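Imine reductase (Bacillus cereus, PDB 4D3D) reduces the cyclic imine 2-methylpyrroline with NADPH as hydride donor, selectively giving the S amine. Local coordinates at residues S23-L29 against N78-S84; V71-L75 against L95-N101; L85-M91 against N109-D113. All coordinates share one frame; numbering follows the deposited sequence. Where two conformers were deposited one is given.

Interaction 1. Residues S23-L29 against N78-S84; sequences SVTVIGL and NELVILS
S23 opens the pairing beside N78, whose side chain folds back against the start of the other strand. One water extends this end of the ladder, donating to S23 O and accepting from L80 N. V24 follows with its CG2 methyl, which lies alongside the L80 side chain (V24 CG2 to L80 CD2, 3.9 Å) and also touches I82. From T25 onward the backbones bind directly: T25 N donates to L80 O at 3.1 Å and T25 O accepts from I82 N at 2.8 Å. T25 thus straddles V81, as expected for parallel strands, here inclined at 27°. Its OG1 sits beside the backbone N and bonds outside the pair, to A74 O in helix 71-77. V26 lies on the same face of the sheet as I82, and its CG2 packs loosely on I82 CB. I27 repeats the straddle around L83, with I27 N to I82 O at 2.9 Å nearly straight (173°) and I27 O to S84 N at 2.9 Å more bent. On the face that carries T25, V81 and L83, I27 sends CG1 back beside its own backbone N (chi1 -72°); this carries CD1 over to V81 CG1 at 3.7 Å, while I27 CB rests on L83 CD2. At G28, where phi turns positive, the chain leaves the strand, and G28 O receives S84 OG at 2.8 Å, a doubtful bond resting on one of two S84 conformers. L29 bends away, its N bonded to N51 OD1. A central parallel strand running into a glycine turn is the hallmark of a Rossmann fold, and G28 probably begins the GxGxxG loop expected to receive the pyrophosphate of NADPH.

Interaction 2. Residues V71-L75 against L95-N101; sequences VNEAL and LEPVSEN
L75, N72 and V98 bury the most surface where helix 71-77 meets the 3-10 turn that follows helix 88-95. Both helices are connections of the Rossmann domain and cover the same face of its central sheet. L75 reaches across with its CD1 branch. Because CG sits beside the backbone N (chi1 -71°) and the chain beyond it is extended, CD1 arrives 4.0 Å from V98 CG2 and 4.2 Å from L95 CD2. V71, one turn earlier on the helix, adds a second methyl to the same patch: V71 CG1 is 4.0 Å from V98 CG2 and slightly farther from L95 CD2, with the V71 and L95 side chains crossing at about a right angle. V98 divides its two methyls between unlike neighbours. CG2 faces the aliphatic pair V71 and L75, whereas CG1 turns to the side chain of N72, with N72 CG 3.9 Å from V98 CG1 in the N72 conformer given. N72 and V98 run alongside one another, pointing opposite ways, and beyond them the amide of N101 stands across that of N72 in this conformer, their planes 73° apart. This polar pair lies at the partly exposed side of the contact. W124 of helix 115-127 packs on L95, while W50 of strand 46-50 packs on V71. The turn itself is closed within its own segment: V98 N donates to L95 O at 2.9 Å, and E96 O takes two bonds from one residue, S99 N and S99 OG approaching it from the same face, the hydroxyl at 2.8 Å.

Interaction 3. Residues L85-M91 against N109-D113; sequences LTDYNVM and NLSSD
N109 and S111 approach the Y88 ring from one side of its plane, D113 CB from the other, and Y88 has more surface covered than any other residue of the contact. The N109 amide is nearly parallel to the ring (18°) but displaced beyond CE2, approaching obliquely, with N109 CG 3.6 Å from Y88 CE2. Y88 CD1 meets S111 CB at 3.7 Å and D113 CB at 3.9 Å, while Y88 CE1 lies against the carbonyl S111 O at 3.5 Å. At the hydroxyl end, one water donates to N109 O and to S111 O (2.8 Å from the latter); it also lies next to Y88 OH, at a separation too short to be taken literally. M91 SD is 3.6 Å from N109 OD1, the two side chains crossing at about a right angle. In the given conformer S111 OG donates to L85 O at 3.1 Å from well above the carbonyl plane, 65° out of it; with two conformers deposited, this link is doubtful. A second water spans T86 O and S112 O. Also in the conformer given, D87 OD1 caps the helix, accepting N89 N at 2.8 Å through its anti lone pair. Y88 N, buried by the contact, has no partner in the model. A118 and A121 of helix 115-127 and H132 and T134 of strand 131-137 enclose Y88. D113 O is held by Q188 of helix 182-210, and S112 packs on H261 of the second subunit, which places these loops at the C-terminal ends of strands 80-83 and 106-109 where the nucleotide-binding domain meets the long interdomain helix.

Overall arrangement
All three contacts belong to the N-terminal Rossmann-type domain. Interaction 1 lies in its sheet, pairing strands 23-27 and 80-83, and its centre is about 13 Å from the centre of each of the others; interactions 2 and 3 are about 16 Å apart, centre to centre. Along the chain, interactions 1 and 2 interleave, helix 71-77 running into strand 80-83, and I27 CD1 packs on A74 CB between them. Interaction 3 opens where interaction 1 closes, L83 O meeting L110 N. Helix 88-95 links interactions 3 and 2, its start in the former and its end in the latter, so it runs from one to the other along one face of the sheet.

Interaction 1. Residues S23-L29 against N78-S84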
loop_
_atom_site.group_PDB
_atom_site.type_symbol
_atom_site.label_atom_id
_atom_site.label_comp_id
_atom_site.label_asym_id
_atom_site.label_seq_id
_atom_site.Cartn_x
_atom_site.Cartn_y
_atom_site.Cartn_z
ATOM N N SER B 23 -39.609 -13.799 -6.879
ATOM C CA SER B 23 -39.315 -15.230 -6.649
ATOM C C SER B 23 -37.848 -15.496 -7.059
ATOM O O SER B 23 -37.430 -15.013 -8.110
ATOM C CB SER B 23 -40.270 -16.036 -7.544
ATOM O OG SER B 23 -40.325 -17.375 -7.138
ATOM N N VAL B 24 -37.093 -16.280 -6.265
ATOM C CA VAL B 24 -35.661 -16.541 -6.518
ATOM C C VAL B 24 -35.205 -17.850 -5.829
ATOM O O VAL B 24 -35.804 -18.261 -4.836
ATOM C CB VAL B 24 -34.833 -15.330 -6.022
ATOM C CG1 VAL B 24 -34.935 -15.168 -4.505
ATOM C CG2 VAL B 24 -33.385 -15.373 -6.523
ATOM N N THR B 25 -34.207 -18.511 -6.394
ATOM C CA THR B 25 -33.621 -19.718 -5.818
ATOM C C THR B 25 -32.235 -19.383 -5.273
ATOM O O THR B 25 -31.442 -18.673 -5.945
ATOM C CB THR B 25 -33.515 -20.827 -6.888
ATOM O OG1 THR B 25 -34.824 -21.264 -7.250
ATOM C CG2 THR B 25 -32.700 -22.008 -6.384
ATOM N N VAL B 26 -31.892 -19.909 -4.092
ATOM C CA VAL B 26 -30.545 -19.772 -3.499
ATOM C C VAL B 26 -30.023 -21.178 -3.300
ATOM O O VAL B 26 -30.635 -21.989 -2.584
ATOM C CB VAL B 26 -30.555 -18.989 -2.178
ATOM C CG1 VAL B 26 -29.190 -18.973 -1.547
ATOM C CG2 VAL B 26 -31.081 -17.586 -2.421
ATOM N N ILE B 27 -28.900 -21.469 -3.947
ATOM C CA ILE B 27 -28.220 -22.707 -3.818
ATOM C C ILE B 27 -26.919 -22.465 -3.101
ATOM O O ILE B 27 -26.071 -21.653 -3.493
ATOM C CB ILE B 27 -27.949 -23.384 -5.175
ATOM C CG1 ILE B 27 -29.222 -23.946 -5.813
ATOM C CG2 ILE B 27 -26.924 -24.523 -4.998
ATOM C CD1 ILE B 27 -29.110 -24.366 -7.234
ATOM N N GLY B 28 -26.730 -23.155 -1.982
ATOM C CA GLY B 28 -25.563 -22.941 -1.124
ATOM C C GLY B 28 -25.927 -22.123 0.114
ATOM O O GLY B 28 -26.316 -20.951 0.023
ATOM N N LEU B 29 -25.880 -22.769 1.284
ATOM C CA LEU B 29 -26.461 -22.160 2.515
ATOM C C LEU B 29 -25.391 -22.028 3.591
ATOM O O LEU B 29 -25.659 -22.290 4.775
ATOM C CB LEU B 29 -27.672 -22.968 2.981
ATOM C CG LEU B 29 -28.824 -23.021 1.952
ATOM C CD1 LEU B 29 -29.940 -23.982 2.365
ATOM C CD2 LEU B 29 -29.402 -21.610 1.704
ATOM N N ASN B 78 -37.256 -21.519 -10.448
ATOM C CA ASN B 78 -37.099 -20.135 -10.818
ATOM C C ASN B 78 -36.115 -19.997 -11.989
ATOM O O ASN B 78 -35.242 -20.873 -12.239
ATOM C CB ASN B 78 -36.551 -19.276 -9.633
ATOM C CG ASN B 78 -37.495 -19.129 -8.500
ATOM O OD1 ASN B 78 -37.327 -19.733 -7.415
ATOM N ND2 ASN B 78 -38.532 -18.390 -8.723
ATOM N N GLU B 79 -36.209 -18.840 -12.654
ATOM C CA GLU B 79 -35.246 -18.433 -13.690
ATOM C C GLU B 79 -33.919 -17.993 -13.086
ATOM O O GLU B 79 -32.867 -18.383 -13.558
ATOM C CB GLU B 79 -35.823 -17.237 -14.450
ATOM C CG GLU B 79 -34.894 -16.611 -15.468
ATOM C CD GLU B 79 -35.622 -15.447 -16.196
ATOM O OE1 GLU B 79 -36.185 -14.544 -15.532
ATOM O OE2 GLU B 79 -35.715 -15.535 -17.419
ATOM N N LEU B 80 -34.012 -17.217 -12.007
ATOM C CA LEU B 80 -32.807 -16.689 -11.334
ATOM C C LEU B 80 -32.349 -17.577 -10.168
ATOM O O LEU B 80 -33.158 -17.861 -9.238
ATOM C CB LEU B 80 -33.105 -15.276 -10.850
ATOM C CG LEU B 80 -31.902 -14.547 -10.255
ATOM C CD1 LEU B 80 -30.844 -14.306 -11.294
ATOM C CD2 LEU B 80 -32.319 -13.229 -9.604
ATOM N N VAL B 81 -31.064 -18.002 -10.240
ATOM C CA VAL B 81 -30.470 -18.952 -9.284
ATOM C C VAL B 81 -29.211 -18.295 -8.750
ATOM O O VAL B 81 -28.263 -18.104 -9.492
ATOM C CB VAL B 81 -30.132 -20.254 -10.019
ATOM C CG1 VAL B 81 -29.467 -21.220 -9.050
ATOM C CG2 VAL B 81 -31.368 -20.824 -10.719
ATOM N N ILE B 82 -29.220 -17.943 -7.461
ATOM C CA ILE B 82 -28.007 -17.446 -6.800
ATOM C C ILE B 82 -27.125 -18.616 -6.330
ATOM O O ILE B 82 -27.601 -19.459 -5.590
ATOM C CB ILE B 82 -28.373 -16.563 -5.596
ATOM C CG1 ILE B 82 -29.357 -15.429 -5.920
ATOM C CG2 ILE B 82 -27.100 -16.036 -4.910
ATOM C CD1 ILE B 82 -29.057 -14.600 -7.079
ATOM N N LEU B 83 -25.883 -18.703 -6.791
ATOM C CA LEU B 83 -25.002 -19.756 -6.369
ATOM C C LEU B 83 -24.042 -19.161 -5.325
ATOM O O LEU B 83 -23.075 -18.490 -5.666
ATOM C CB LEU B 83 -24.230 -20.290 -7.546
ATOM C CG LEU B 83 -25.073 -20.909 -8.662
ATOM C CD1 LEU B 83 -24.170 -21.363 -9.759
ATOM C CD2 LEU B 83 -25.775 -22.139 -8.136
ATOM N N SER B 84 -24.358 -19.362 -4.067
ATOM C CA SER B 84 -23.516 -18.907 -2.978
ATOM C C SER B 84 -22.742 -20.145 -2.481
ATOM O O SER B 84 -23.072 -20.736 -1.456
ATOM C CB SER B 84 -24.429 -18.247 -1.929
ATOM O OG SER B 84 -25.720 -18.884 -1.772
HETATM O O HOH W 1 -36.572 -15.907 -10.939
#

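Interaction 2. Residues V71-L75 against L95-N101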
loop_
_atom_site.group_PDB
_atom_site.type_symbol
_atom_site.label_atom_id
_atom_site.label_comp_id
_atom_site.label_asym_id
_atom_site.label_seq_id
_atom_site.Cartn_x
_atom_site.Cartn_y
_atom_site.Cartn_z
ATOM N N VAL B 71 -31.301 -30.860 -6.514
ATOM C CA VAL B 71 -30.781 -29.725 -7.372
ATOM C C VAL B 71 -31.789 -29.493 -8.517
ATOM O O VAL B 71 -32.073 -28.358 -8.861
ATOM C CB VAL B 71 -29.391 -30.099 -7.904
ATOM C CG1 VAL B 71 -28.875 -29.153 -9.001
ATOM C CG2 VAL B 71 -28.405 -30.107 -6.740
ATOM N N ASN B 72 -32.357 -30.584 -9.052
ATOM C CA ASN B 72 -33.343 -30.514 -10.184
ATOM C C ASN B 72 -34.502 -29.666 -9.785
ATOM O O ASN B 72 -34.965 -28.795 -10.538
ATOM C CB ASN B 72 -33.793 -31.928 -10.637
ATOM C CG ASN B 72 -32.969 -32.430 -11.769
ATOM O OD1 ASN B 72 -33.057 -33.580 -12.204
ATOM N ND2 ASN B 72 -32.165 -31.541 -12.275
ATOM N N GLU B 73 -35.032 -29.892 -8.580
ATOM C CA GLU B 73 -36.171 -29.132 -8.125
ATOM C C GLU B 73 -35.819 -27.663 -7.905
ATOM O O GLU B 73 -36.634 -26.732 -8.188
ATOM C CB GLU B 73 -36.737 -29.777 -6.822
ATOM C CG GLU B 73 -37.376 -31.153 -7.067
ATOM C CD GLU B 73 -37.602 -31.828 -5.732
ATOM O OE1 GLU B 73 -36.622 -32.217 -5.129
ATOM O OE2 GLU B 73 -38.709 -31.858 -5.248
ATOM N N ALA B 74 -34.608 -27.428 -7.392
ATOM C CA ALA B 74 -34.187 -26.069 -7.126
ATOM C C ALA B 74 -34.071 -25.285 -8.475
ATOM O O ALA B 74 -34.465 -24.146 -8.557
ATOM C CB ALA B 74 -32.846 -26.034 -6.352
ATOM N N LEU B 75 -33.465 -25.898 -9.479
ATOM C CA LEU B 75 -33.316 -25.239 -10.819
ATOM C C LEU B 75 -34.703 -24.975 -11.415
ATOM O O LEU B 75 -34.919 -23.963 -12.035
ATOM C CB LEU B 75 -32.500 -26.152 -11.735
ATOM C CG LEU B 75 -30.998 -26.331 -11.452
ATOM C CD1 LEU B 75 -30.395 -27.349 -12.388
ATOM C CD2 LEU B 75 -30.313 -24.978 -11.644
ATOM N N LEU B 95 -23.948 -29.295 -10.949
ATOM C CA LEU B 95 -24.686 -29.041 -12.207
ATOM C C LEU B 95 -24.341 -29.932 -13.381
ATOM O O LEU B 95 -25.232 -30.208 -14.213
ATOM C CB LEU B 95 -24.509 -27.562 -12.629
ATOM C CG LEU B 95 -24.974 -26.471 -11.709
ATOM C CD1 LEU B 95 -24.859 -25.104 -12.359
ATOM C CD2 LEU B 95 -26.370 -26.728 -11.222
ATOM N N GLU B 96 -23.121 -30.449 -13.477
ATOM C CA GLU B 96 -22.705 -31.301 -14.629
ATOM C C GLU B 96 -23.667 -32.473 -14.791
ATOM O O GLU B 96 -24.094 -32.772 -15.942
ATOM C CB GLU B 96 -21.236 -31.782 -14.557
ATOM C CG GLU B 96 -20.722 -32.505 -15.849
ATOM C CD GLU B 96 -21.185 -33.954 -15.959
ATOM O OE1 GLU B 96 -21.430 -34.569 -14.889
ATOM O OE2 GLU B 96 -21.421 -34.442 -17.118
ATOM N N PRO B 97 -24.066 -33.122 -13.661
ATOM C CA PRO B 97 -24.929 -34.308 -13.838
ATOM C C PRO B 97 -26.308 -33.973 -14.294
ATOM O O PRO B 97 -27.030 -34.924 -14.683
ATOM C CB PRO B 97 -24.975 -34.917 -12.422
ATOM C CG PRO B 97 -23.631 -34.488 -11.808
ATOM C CD PRO B 97 -23.499 -33.043 -12.306
ATOM N N VAL B 98 -26.703 -32.707 -14.201
ATOM C CA VAL B 98 -28.012 -32.250 -14.636
ATOM C C VAL B 98 -27.925 -31.198 -15.761
ATOM O O VAL B 98 -28.762 -30.357 -15.885
ATOM C CB VAL B 98 -28.863 -31.768 -13.451
ATOM C CG1 VAL B 98 -29.201 -32.957 -12.546
ATOM C CG2 VAL B 98 -28.186 -30.681 -12.663
ATOM N N SER B 99 -26.916 -31.358 -16.597
ATOM C CA SER B 99 -26.562 -30.322 -17.618
ATOM C C SER B 99 -27.715 -30.085 -18.598
ATOM O O SER B 99 -27.843 -28.969 -19.157
ATOM C CB SER B 99 -25.457 -30.926 -18.483
ATOM O OG SER B 99 -24.193 -30.789 -17.922
ATOM N N GLU B 100 -28.548 -31.106 -18.822
ATOM C CA GLU B 100 -29.734 -30.969 -19.699
ATOM C C GLU B 100 -30.890 -30.110 -19.162
ATOM O O GLU B 100 -31.903 -29.867 -19.869
ATOM C CB GLU B 100 -30.217 -32.394 -20.063
ATOM C CG GLU B 100 -31.042 -33.140 -18.968
ATOM C CD GLU B 100 -30.266 -33.942 -17.865
ATOM O OE1 GLU B 100 -29.037 -33.701 -17.700
ATOM O OE2 GLU B 100 -30.919 -34.789 -17.140
ATOM N N ASN B 101 -30.805 -29.640 -17.915
ATOM C CA ASN B 101 -31.839 -28.881 -17.288
ATOM C C ASN B 101 -31.550 -27.415 -17.091
ATOM O O ASN B 101 -32.269 -26.706 -16.339
ATOM C CB ASN B 101 -32.189 -29.527 -15.944
ATOM C CG ASN B 101 -32.821 -30.919 -16.108
ATOM O OD1 ASN B 101 -33.569 -31.177 -17.063
ATOM N ND2 ASN B 101 -32.510 -31.818 -15.210
#

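Interaction 3. Residues L85-M91 against N109-D113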
loop_
_atom_site.group_PDB
_atom_site.type_symbol
_atom_site.label_atom_id
_atom_site.label_comp_id
_atom_site.label_asym_id
_atom_site.label_seq_id
_atom_site.Cartn_x
_atom_site.Cartn_y
_atom_site.Cartn_z
ATOM N N LEU B 85 -21.799 -20.596 -3.278
ATOM C CA LEU B 85 -21.084 -21.792 -3.024
ATOM C C LEU B 85 -19.663 -21.414 -2.529
ATOM O O LEU B 85 -19.187 -20.311 -2.732
ATOM C CB LEU B 85 -20.954 -22.610 -4.316
ATOM C CG LEU B 85 -22.283 -22.910 -5.042
ATOM C CD1 LEU B 85 -22.084 -23.622 -6.396
ATOM C CD2 LEU B 85 -23.152 -23.755 -4.132
ATOM N N THR B 86 -18.951 -22.391 -2.059
ATOM C CA THR B 86 -17.611 -22.123 -1.533
ATOM C C THR B 86 -16.543 -22.008 -2.636
ATOM O O THR B 86 -15.526 -21.375 -2.423
ATOM C CB THR B 86 -17.173 -23.207 -0.494
ATOM O OG1 THR B 86 -17.228 -24.494 -1.106
ATOM C CG2 THR B 86 -18.031 -23.198 0.774
ATOM N N ASP B 87 -16.771 -22.613 -3.823
ATOM C CA ASP B 87 -15.787 -22.671 -4.898
ATOM C C ASP B 87 -16.516 -22.913 -6.212
ATOM O O ASP B 87 -17.599 -23.525 -6.176
ATOM C CB ASP B 87 -14.872 -23.866 -4.663
ATOM C CG ASP B 87 -13.581 -23.820 -5.483
ATOM O OD1 ASP B 87 -13.513 -24.267 -6.658
ATOM O OD2 ASP B 87 -12.578 -23.380 -4.902
ATOM N N TYR B 88 -15.925 -22.552 -7.343
ATOM C CA TYR B 88 -16.499 -22.949 -8.643
ATOM C C TYR B 88 -16.511 -24.447 -8.883
ATOM O O TYR B 88 -17.436 -24.981 -9.617
ATOM C CB TYR B 88 -15.746 -22.289 -9.821
ATOM C CG TYR B 88 -16.170 -20.877 -10.101
ATOM C CD1 TYR B 88 -15.675 -19.784 -9.357
ATOM C CD2 TYR B 88 -17.104 -20.616 -11.127
ATOM C CE1 TYR B 88 -16.097 -18.486 -9.627
ATOM C CE2 TYR B 88 -17.500 -19.328 -11.407
ATOM C CZ TYR B 88 -17.010 -18.279 -10.700
ATOM O OH TYR B 88 -17.544 -17.032 -10.966
ATOM N N ASN B 89 -15.568 -25.181 -8.274
ATOM C CA ASN B 89 -15.654 -26.642 -8.402
ATOM C C ASN B 89 -16.970 -27.270 -7.937
ATOM O O ASN B 89 -17.383 -28.325 -8.500
ATOM C CB ASN B 89 -14.470 -27.352 -7.764
ATOM C CG ASN B 89 -13.230 -27.090 -8.560
ATOM O OD1 ASN B 89 -13.314 -26.679 -9.738
ATOM N ND2 ASN B 89 -12.110 -27.204 -7.930
ATOM N N VAL B 90 -17.570 -26.662 -6.934
ATOM C CA VAL B 90 -18.829 -27.146 -6.365
ATOM C C VAL B 90 -19.853 -26.979 -7.516
ATOM O O VAL B 90 -20.670 -27.833 -7.718
ATOM C CB VAL B 90 -19.323 -26.383 -5.117
ATOM C CG1 VAL B 90 -20.684 -26.884 -4.681
ATOM C CG2 VAL B 90 -18.327 -26.557 -3.952
ATOM N N MET B 91 -19.832 -25.837 -8.218
ATOM C CA MET B 91 -20.781 -25.632 -9.338
ATOM C C MET B 91 -20.782 -26.748 -10.344
ATOM O O MET B 91 -21.837 -27.296 -10.683
ATOM C CB MET B 91 -20.573 -24.266 -10.055
ATOM C CG MET B 91 -21.683 -23.955 -10.992
ATOM S SD MET B 91 -21.301 -22.853 -12.401
ATOM C CE MET B 91 -20.185 -23.837 -13.324
ATOM N N ASN B 109 -22.979 -16.356 -9.956
ATOM C CA ASN B 109 -21.888 -17.046 -9.270
ATOM C C ASN B 109 -21.227 -16.070 -8.372
ATOM O O ASN B 109 -20.584 -15.134 -8.880
ATOM C CB ASN B 109 -20.834 -17.504 -10.277
ATOM C CG ASN B 109 -20.960 -18.950 -10.617
ATOM O OD1 ASN B 109 -21.477 -19.339 -11.708
ATOM N ND2 ASN B 109 -20.581 -19.780 -9.660
ATOM N N LEU B 110 -21.272 -16.333 -7.077
ATOM C CA LEU B 110 -20.576 -15.468 -6.089
ATOM C C LEU B 110 -19.289 -16.022 -5.522
ATOM O O LEU B 110 -18.695 -15.389 -4.687
ATOM C CB LEU B 110 -21.517 -15.151 -4.943
ATOM C CG LEU B 110 -22.882 -14.579 -5.350
ATOM C CD1 LEU B 110 -23.817 -14.500 -4.132
ATOM C CD2 LEU B 110 -22.805 -13.245 -6.041
ATOM N N SER B 111 -18.792 -17.170 -5.952
ATOM C CA SER B 111 -17.539 -17.681 -5.408
ATOM C C SER B 111 -16.384 -16.705 -5.730
ATOM O O SER B 111 -16.276 -16.258 -6.877
ATOM C CB SER B 111 -17.220 -19.027 -6.034
ATOM O OG SER B 111 -18.204 -20.044 -5.698
ATOM N N SER B 112 -15.505 -16.434 -4.762
ATOM C CA SER B 112 -14.241 -15.703 -5.042
ATOM C C SER B 112 -13.179 -16.603 -5.664
ATOM O O SER B 112 -12.777 -17.649 -5.093
ATOM C CB SER B 112 -13.741 -15.013 -3.728
ATOM O OG SER B 112 -12.576 -14.243 -3.964
ATOM N N ASP B 113 -12.748 -16.217 -6.852
ATOM C CA ASP B 113 -11.747 -16.885 -7.593
ATOM C C ASP B 113 -11.217 -15.913 -8.661
ATOM O O ASP B 113 -11.411 -14.663 -8.534
ATOM C CB ASP B 113 -12.299 -18.228 -8.217
ATOM C CG ASP B 113 -11.223 -19.306 -8.346
ATOM O OD1 ASP B 113 -10.031 -19.129 -8.816
ATOM O OD2 ASP B 113 -11.544 -20.461 -7.997
HETATM O O HOH W 2 -13.424 -19.941 -4.064
HETATM O O HOH W 3 -17.738 -15.450 -9.113
#